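Local atomic coordinates of response regulator (Helicobacter pylori, PDB entry 2PLN), a protein that probably regulates transcription by binding DNA, as an orphan response regulator of which this chain is the N-terminal receiver domain. Residues M67-N72 with I113-R118; V89-D94 with Q107-Y112. All coordinates share one frame; numbering follows the deposited sequence.

Interaction 1 (M67-N72 with I113-R118); sequences MVSDKN and IAKPYR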
loop_
_atom_site.group_PDB
_atom_site.type_symbol
_atom_site.label_atom_id
_atom_site.label_comp_id
_atom_site.label_asym_id
_atom_site.label_seq_id
_atom_site.Cartn_x
_atom_site.Cartn_y
_atom_site.Cartn_z
HETATM N N MSE A 67 -11.236 -6.770 0.480
HETATM C CA MSE A 67 -9.971 -7.475 0.481
HETATM C C MSE A 67 -10.203 -8.915 0.067
HETATM O O MSE A 67 -11.062 -9.604 0.626
HETATM C CB MSE A 67 -9.288 -7.432 1.849
HETATM C CG MSE A 67 -7.862 -7.970 1.747
HETATM SE SE MSE A 67 -6.742 -7.556 3.255
HETATM C CE MSE A 67 -7.849 -8.276 4.658
ATOM N N VAL A 68 -9.456 -9.368 -0.928
ATOM C CA VAL A 68 -9.707 -10.688 -1.509
ATOM C C VAL A 68 -8.439 -11.525 -1.469
ATOM O O VAL A 68 -7.367 -11.060 -1.866
ATOM C CB VAL A 68 -10.292 -10.587 -2.951
ATOM C CG1 VAL A 68 -9.438 -9.691 -3.891
ATOM C CG2 VAL A 68 -10.492 -11.967 -3.579
ATOM N N SER A 69 -8.579 -12.732 -0.935
ATOM C CA SER A 69 -7.575 -13.802 -1.030
ATOM C C SER A 69 -8.290 -14.929 -1.700
ATOM O O SER A 69 -9.233 -15.487 -1.134
ATOM C CB SER A 69 -7.142 -14.300 0.342
ATOM O OG SER A 69 -6.842 -13.234 1.191
ATOM N N ASP A 70 -7.867 -15.238 -2.913
ATOM C CA ASP A 70 -8.458 -16.285 -3.717
ATOM C C ASP A 70 -7.498 -16.549 -4.882
ATOM O O ASP A 70 -6.746 -15.668 -5.292
ATOM C CB ASP A 70 -9.786 -15.807 -4.277
ATOM C CG ASP A 70 -10.587 -16.923 -4.924
ATOM O OD1 ASP A 70 -10.528 -17.058 -6.170
ATOM O OD2 ASP A 70 -11.307 -17.689 -4.256
ATOM N N LYS A 71 -7.554 -17.758 -5.436
ATOM C CA LYS A 71 -6.725 -18.118 -6.588
ATOM C C LYS A 71 -7.031 -17.279 -7.816
ATOM O O LYS A 71 -6.127 -16.959 -8.589
ATOM C CB LYS A 71 -6.897 -19.607 -6.941
ATOM C CG LYS A 71 -6.515 -20.590 -5.827
ATOM C CD LYS A 71 -6.384 -22.037 -6.346
ATOM C CE LYS A 71 -7.557 -22.474 -7.238
ATOM N NZ LYS A 71 -8.824 -22.667 -6.469
ATOM N N ASN A 72 -8.307 -16.968 -8.025
ATOM C CA ASN A 72 -8.747 -16.204 -9.199
ATOM C C ASN A 72 -8.932 -14.733 -8.871
ATOM O O ASN A 72 -9.836 -14.060 -9.425
ATOM C CB ASN A 72 -10.078 -16.758 -9.741
ATOM C CG ASN A 72 -10.023 -18.234 -10.064
ATOM O OD1 ASN A 72 -9.100 -18.708 -10.724
ATOM N ND2 ASN A 72 -11.044 -18.967 -9.629
ATOM N N ILE A 113 -0.816 -7.614 -0.520
ATOM C CA ILE A 113 -0.395 -7.833 0.857
ATOM C C ILE A 113 -0.051 -9.315 0.975
ATOM O O ILE A 113 -0.860 -10.162 0.635
ATOM C CB ILE A 113 -1.540 -7.443 1.838
ATOM C CG1 ILE A 113 -1.932 -5.963 1.669
ATOM C CG2 ILE A 113 -1.190 -7.787 3.323
ATOM C CD1 ILE A 113 -3.291 -5.665 2.205
ATOM N N ALA A 114 1.165 -9.632 1.409
ATOM C CA ALA A 114 1.522 -11.035 1.622
ATOM C C ALA A 114 0.857 -11.560 2.887
ATOM O O ALA A 114 0.759 -10.847 3.892
ATOM C CB ALA A 114 3.031 -11.195 1.741
ATOM N N LYS A 115 0.376 -12.796 2.802
ATOM C CA LYS A 115 -0.047 -13.554 3.972
ATOM C C LYS A 115 1.079 -14.525 4.326
ATOM O O LYS A 115 1.763 -15.035 3.420
ATOM C CB LYS A 115 -1.299 -14.355 3.659
ATOM C CG LYS A 115 -2.509 -13.484 3.446
ATOM C CD LYS A 115 -3.690 -14.315 2.991
ATOM C CE LYS A 115 -4.431 -14.880 4.160
ATOM N NZ LYS A 115 -5.468 -15.827 3.638
ATOM N N PRO A 116 1.266 -14.817 5.611
ATOM C CA PRO A 116 0.495 -14.245 6.749
ATOM C C PRO A 116 0.728 -12.769 7.070
ATOM O O PRO A 116 1.810 -12.244 6.797
ATOM C CB PRO A 116 0.908 -15.134 7.940
ATOM C CG PRO A 116 2.154 -15.812 7.533
ATOM C CD PRO A 116 2.244 -15.836 6.037
ATOM N N TYR A 117 -0.281 -12.106 7.648
ATOM C CA TYR A 117 -0.203 -10.676 7.997
ATOM C C TYR A 117 0.775 -10.383 9.148
ATOM O O TYR A 117 1.018 -11.248 9.994
ATOM C CB TYR A 117 -1.598 -10.101 8.322
ATOM C CG TYR A 117 -2.624 -10.349 7.245
ATOM C CD1 TYR A 117 -3.668 -11.266 7.428
ATOM C CD2 TYR A 117 -2.535 -9.696 6.025
ATOM C CE1 TYR A 117 -4.590 -11.507 6.429
ATOM C CE2 TYR A 117 -3.467 -9.928 5.026
ATOM C CZ TYR A 117 -4.486 -10.827 5.224
ATOM O OH TYR A 117 -5.384 -11.033 4.202
ATOM N N ARG A 118 1.320 -9.159 9.181
ATOM C CA ARG A 118 2.244 -8.737 10.246
ATOM C C ARG A 118 1.563 -8.852 11.610
ATOM O O ARG A 118 2.161 -9.308 12.602
ATOM C CB ARG A 118 2.752 -7.307 10.007
ATOM C CG ARG A 118 4.066 -6.994 10.718
ATOM C CD ARG A 118 4.946 -5.947 10.040
ATOM N NE ARG A 118 5.708 -6.490 8.912
ATOM C CZ ARG A 118 5.385 -6.318 7.630
ATOM N NH1 ARG A 118 4.312 -5.612 7.302
ATOM N NH2 ARG A 118 6.131 -6.843 6.663
#
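M67, a selenomethionine on strand 65-68, meets I113 and Y117, and these meetings are the apolar part of the contact. Its chain leaves the backbone extended, with CG anti to N (chi1 -170°), and bends only at the last torsion, which carries CE round to the phenol. Its SE lies 4.1 Å from I113 CD1, the two side chains crossing at about a right angle. Y117 comes from the opposite direction, so that CE of M67 reaches the phenol end, 3.7 Å from Y117 OH. The selenium stands 5.3 Å from the ring centroid and 56° off its normal, an oblique Met-aromatic contact. Within its own segment, I113 CG2 lies in plane at the edge of the Y117 ring. L123 of helix 120-130 and I34 of helix 28-40 also pack against M67 and Y117.

Between S69 and K115 there is packing and no bond. S69 OG lies against the lysine chain where it bends at chi3 (86°), equally near K115 CD and K115 NZ at 3.8 Å; its own bonds, to E25 and S92, are weak. The amine of K115 instead forms a salt bridge with E25, and the Y117 hydroxyl has S92 as its partner.

No hydrogen bond joins the two backbones: CA of S69 and CA of K115, the nearest pair, are 9.0 Å apart, because strand 88-93 runs between them. Beyond S69, OD1 of D70 accepts from N72 N at 2.9 Å, an Asx turn just before helix 73-83.

K115 is followed by a cis peptide to P116. A lysine and cis-proline after the last strand, facing the loop that follows the central strand, mark the C-terminal end of the parallel sheet, where CheY-like receiver domains carry their phosphorylation site; S69 appears to take the place usual for the phosphoacceptor aspartate.

Interaction 2 (V89-D94 with Q107-Y112); sequences VLVSSD and QGADDY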
loop_
_atom_site.group_PDB
_atom_site.type_symbol
_atom_site.label_atom_id
_atom_site.label_comp_id
_atom_site.label_asym_id
_atom_site.label_seq_id
_atom_site.Cartn_x
_atom_site.Cartn_y
_atom_site.Cartn_z
ATOM N N VAL A 89 -9.726 -1.834 -3.610
ATOM C CA VAL A 89 -9.502 -3.257 -3.734
ATOM C C VAL A 89 -8.099 -3.634 -3.245
ATOM O O VAL A 89 -7.085 -3.112 -3.748
ATOM C CB VAL A 89 -9.680 -3.710 -5.204
ATOM C CG1 VAL A 89 -9.347 -5.176 -5.339
ATOM C CG2 VAL A 89 -11.107 -3.362 -5.722
ATOM N N LEU A 90 -8.050 -4.535 -2.273
ATOM C CA LEU A 90 -6.775 -5.038 -1.703
ATOM C C LEU A 90 -6.693 -6.510 -2.009
ATOM O O LEU A 90 -7.654 -7.255 -1.775
ATOM C CB LEU A 90 -6.707 -4.842 -0.178
ATOM C CG LEU A 90 -7.164 -3.496 0.421
ATOM C CD1 LEU A 90 -6.833 -3.418 1.918
ATOM C CD2 LEU A 90 -6.522 -2.280 -0.346
ATOM N N VAL A 91 -5.569 -6.924 -2.571
ATOM C CA VAL A 91 -5.343 -8.336 -2.897
ATOM C C VAL A 91 -4.389 -8.829 -1.836
ATOM O O VAL A 91 -3.357 -8.216 -1.588
ATOM C CB VAL A 91 -4.676 -8.486 -4.301
ATOM C CG1 VAL A 91 -4.198 -9.904 -4.537
ATOM C CG2 VAL A 91 -5.657 -8.072 -5.407
ATOM N N SER A 92 -4.734 -9.947 -1.211
ATOM C CA SER A 92 -3.879 -10.572 -0.222
ATOM C C SER A 92 -3.574 -12.017 -0.689
ATOM O O SER A 92 -4.462 -12.711 -1.215
ATOM C CB SER A 92 -4.609 -10.460 1.127
ATOM O OG SER A 92 -4.163 -11.404 2.059
ATOM N N SER A 93 -2.326 -12.458 -0.538
ATOM C CA SER A 93 -1.878 -13.754 -1.123
ATOM C C SER A 93 -0.996 -14.582 -0.165
ATOM O O SER A 93 -0.070 -14.059 0.422
ATOM C CB SER A 93 -1.137 -13.492 -2.445
ATOM O OG SER A 93 -0.736 -14.698 -3.085
ATOM N N ASP A 94 -1.305 -15.871 -0.014
ATOM C CA ASP A 94 -0.462 -16.804 0.761
ATOM C C ASP A 94 0.689 -17.365 -0.095
ATOM O O ASP A 94 1.587 -18.077 0.409
ATOM C CB ASP A 94 -1.316 -17.974 1.253
ATOM C CG ASP A 94 -1.984 -18.692 0.112
ATOM O OD1 ASP A 94 -1.251 -19.171 -0.788
ATOM O OD2 ASP A 94 -3.227 -18.788 -0.008
ATOM N N GLN A 107 -3.508 -4.402 -12.896
ATOM C CA GLN A 107 -4.955 -4.617 -12.979
ATOM C C GLN A 107 -5.784 -3.598 -12.186
ATOM O O GLN A 107 -7.010 -3.571 -12.308
ATOM C CB GLN A 107 -5.308 -5.995 -12.431
ATOM C CG GLN A 107 -4.766 -7.162 -13.200
ATOM C CD GLN A 107 -5.636 -7.496 -14.353
ATOM O OE1 GLN A 107 -5.511 -6.896 -15.429
ATOM N NE2 GLN A 107 -6.542 -8.445 -14.148
ATOM N N GLY A 108 -5.125 -2.789 -11.358
ATOM C CA GLY A 108 -5.774 -1.667 -10.696
ATOM C C GLY A 108 -5.978 -1.880 -9.194
ATOM O O GLY A 108 -6.690 -1.118 -8.551
ATOM N N ALA A 109 -5.385 -2.936 -8.640
ATOM C CA ALA A 109 -5.473 -3.140 -7.170
ATOM C C ALA A 109 -4.829 -1.971 -6.428
ATOM O O ALA A 109 -3.861 -1.408 -6.881
ATOM C CB ALA A 109 -4.810 -4.464 -6.759
ATOM N N ASP A 110 -5.384 -1.620 -5.276
ATOM C CA ASP A 110 -4.863 -0.534 -4.472
ATOM C C ASP A 110 -3.755 -1.020 -3.552
ATOM O O ASP A 110 -2.948 -0.214 -3.061
ATOM C CB ASP A 110 -6.010 0.094 -3.680
ATOM C CG ASP A 110 -7.011 0.754 -4.579
ATOM O OD1 ASP A 110 -6.648 1.803 -5.157
ATOM O OD2 ASP A 110 -8.138 0.282 -4.804
ATOM N N ASP A 111 -3.710 -2.332 -3.305
ATOM C CA ASP A 111 -2.613 -2.860 -2.548
ATOM C C ASP A 111 -2.458 -4.343 -2.820
ATOM O O ASP A 111 -3.369 -5.007 -3.357
ATOM C CB ASP A 111 -2.856 -2.599 -1.048
ATOM C CG ASP A 111 -1.563 -2.345 -0.265
ATOM O OD1 ASP A 111 -0.470 -2.838 -0.679
ATOM O OD2 ASP A 111 -1.574 -1.680 0.793
ATOM N N TYR A 112 -1.289 -4.850 -2.458
ATOM C CA TYR A 112 -0.965 -6.266 -2.543
ATOM C C TYR A 112 -0.260 -6.638 -1.238
ATOM O O TYR A 112 0.770 -6.040 -0.874
ATOM C CB TYR A 112 -0.062 -6.515 -3.752
ATOM C CG TYR A 112 0.281 -7.974 -3.986
ATOM C CD1 TYR A 112 1.508 -8.482 -3.586
ATOM C CD2 TYR A 112 -0.623 -8.855 -4.623
ATOM C CE1 TYR A 112 1.845 -9.846 -3.818
ATOM C CE2 TYR A 112 -0.280 -10.211 -4.856
ATOM C CZ TYR A 112 0.941 -10.690 -4.443
ATOM O OH TYR A 112 1.272 -12.052 -4.654
#
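V89 and D110 hold each other at two points, and this is the tight end of the contact. D110 N gives a bond of 2.7 Å to V89 O, while the V89 N-H points almost straight (168°) at D110 OD2, on its anti lone pair, 2.9 Å away. That same OD2 forms a salt bridge with K81. V89 O also takes a weak bond from D111 N. Two residues on, V91 N bonds to D111 O at 3.0 Å, nearly linear at hydrogen but approaching from above the carbonyl plane.

Side chains of the two segments touch on both faces of the sheet. On one, L90 CD2 lies 3.7 Å from D111 CB, whose carboxylate pairs with R126, R130 and R126 of the second subunit; on the other, V91 straddles its neighbours, CG2 on A109 CB (3.9 Å) and CG1 on Y112 CD2 (3.7 Å), the ring met obliquely.

Toward S93 the contact slackens: S93 CB touches Y112 OH at 3.6 Å without a bond between the two side chains, whose hydroxyls both turn to E100.

After the Schellman motif at G108, which ends helix 98-106, the chain enters strand 111-114 parallel to 88-93: a beta-alpha-beta unit closing the sheet. Its last strand, with helices 98-106 and 120-130, forms the face by which OmpR/PhoB-type receivers dimerise, consistent with the R126 contact.

Overall arrangement
Both interactions use strand 111-114: interaction 2 pairs its start with strand 88-93, and interaction 1 carries its far end past that strand toward 65-68. Their centres are 8 Å apart, and S92 and S93 join them. Y117 OH lies 2.5 Å from S92 OG, a probable hydrogen bond, and K115 N lies 2.7 Å from S93 O, so the backbone bonding between strands 88-93 and 111-114 continues as far as K115. S92 OG also packs 3.4 Å from S69 OG. S69, S92 and K115 thus gather at the C-terminal end of the sheet, where related receivers hold the phosphorylation site, while R118 and strand residues D111 and Y112 reach the second subunit.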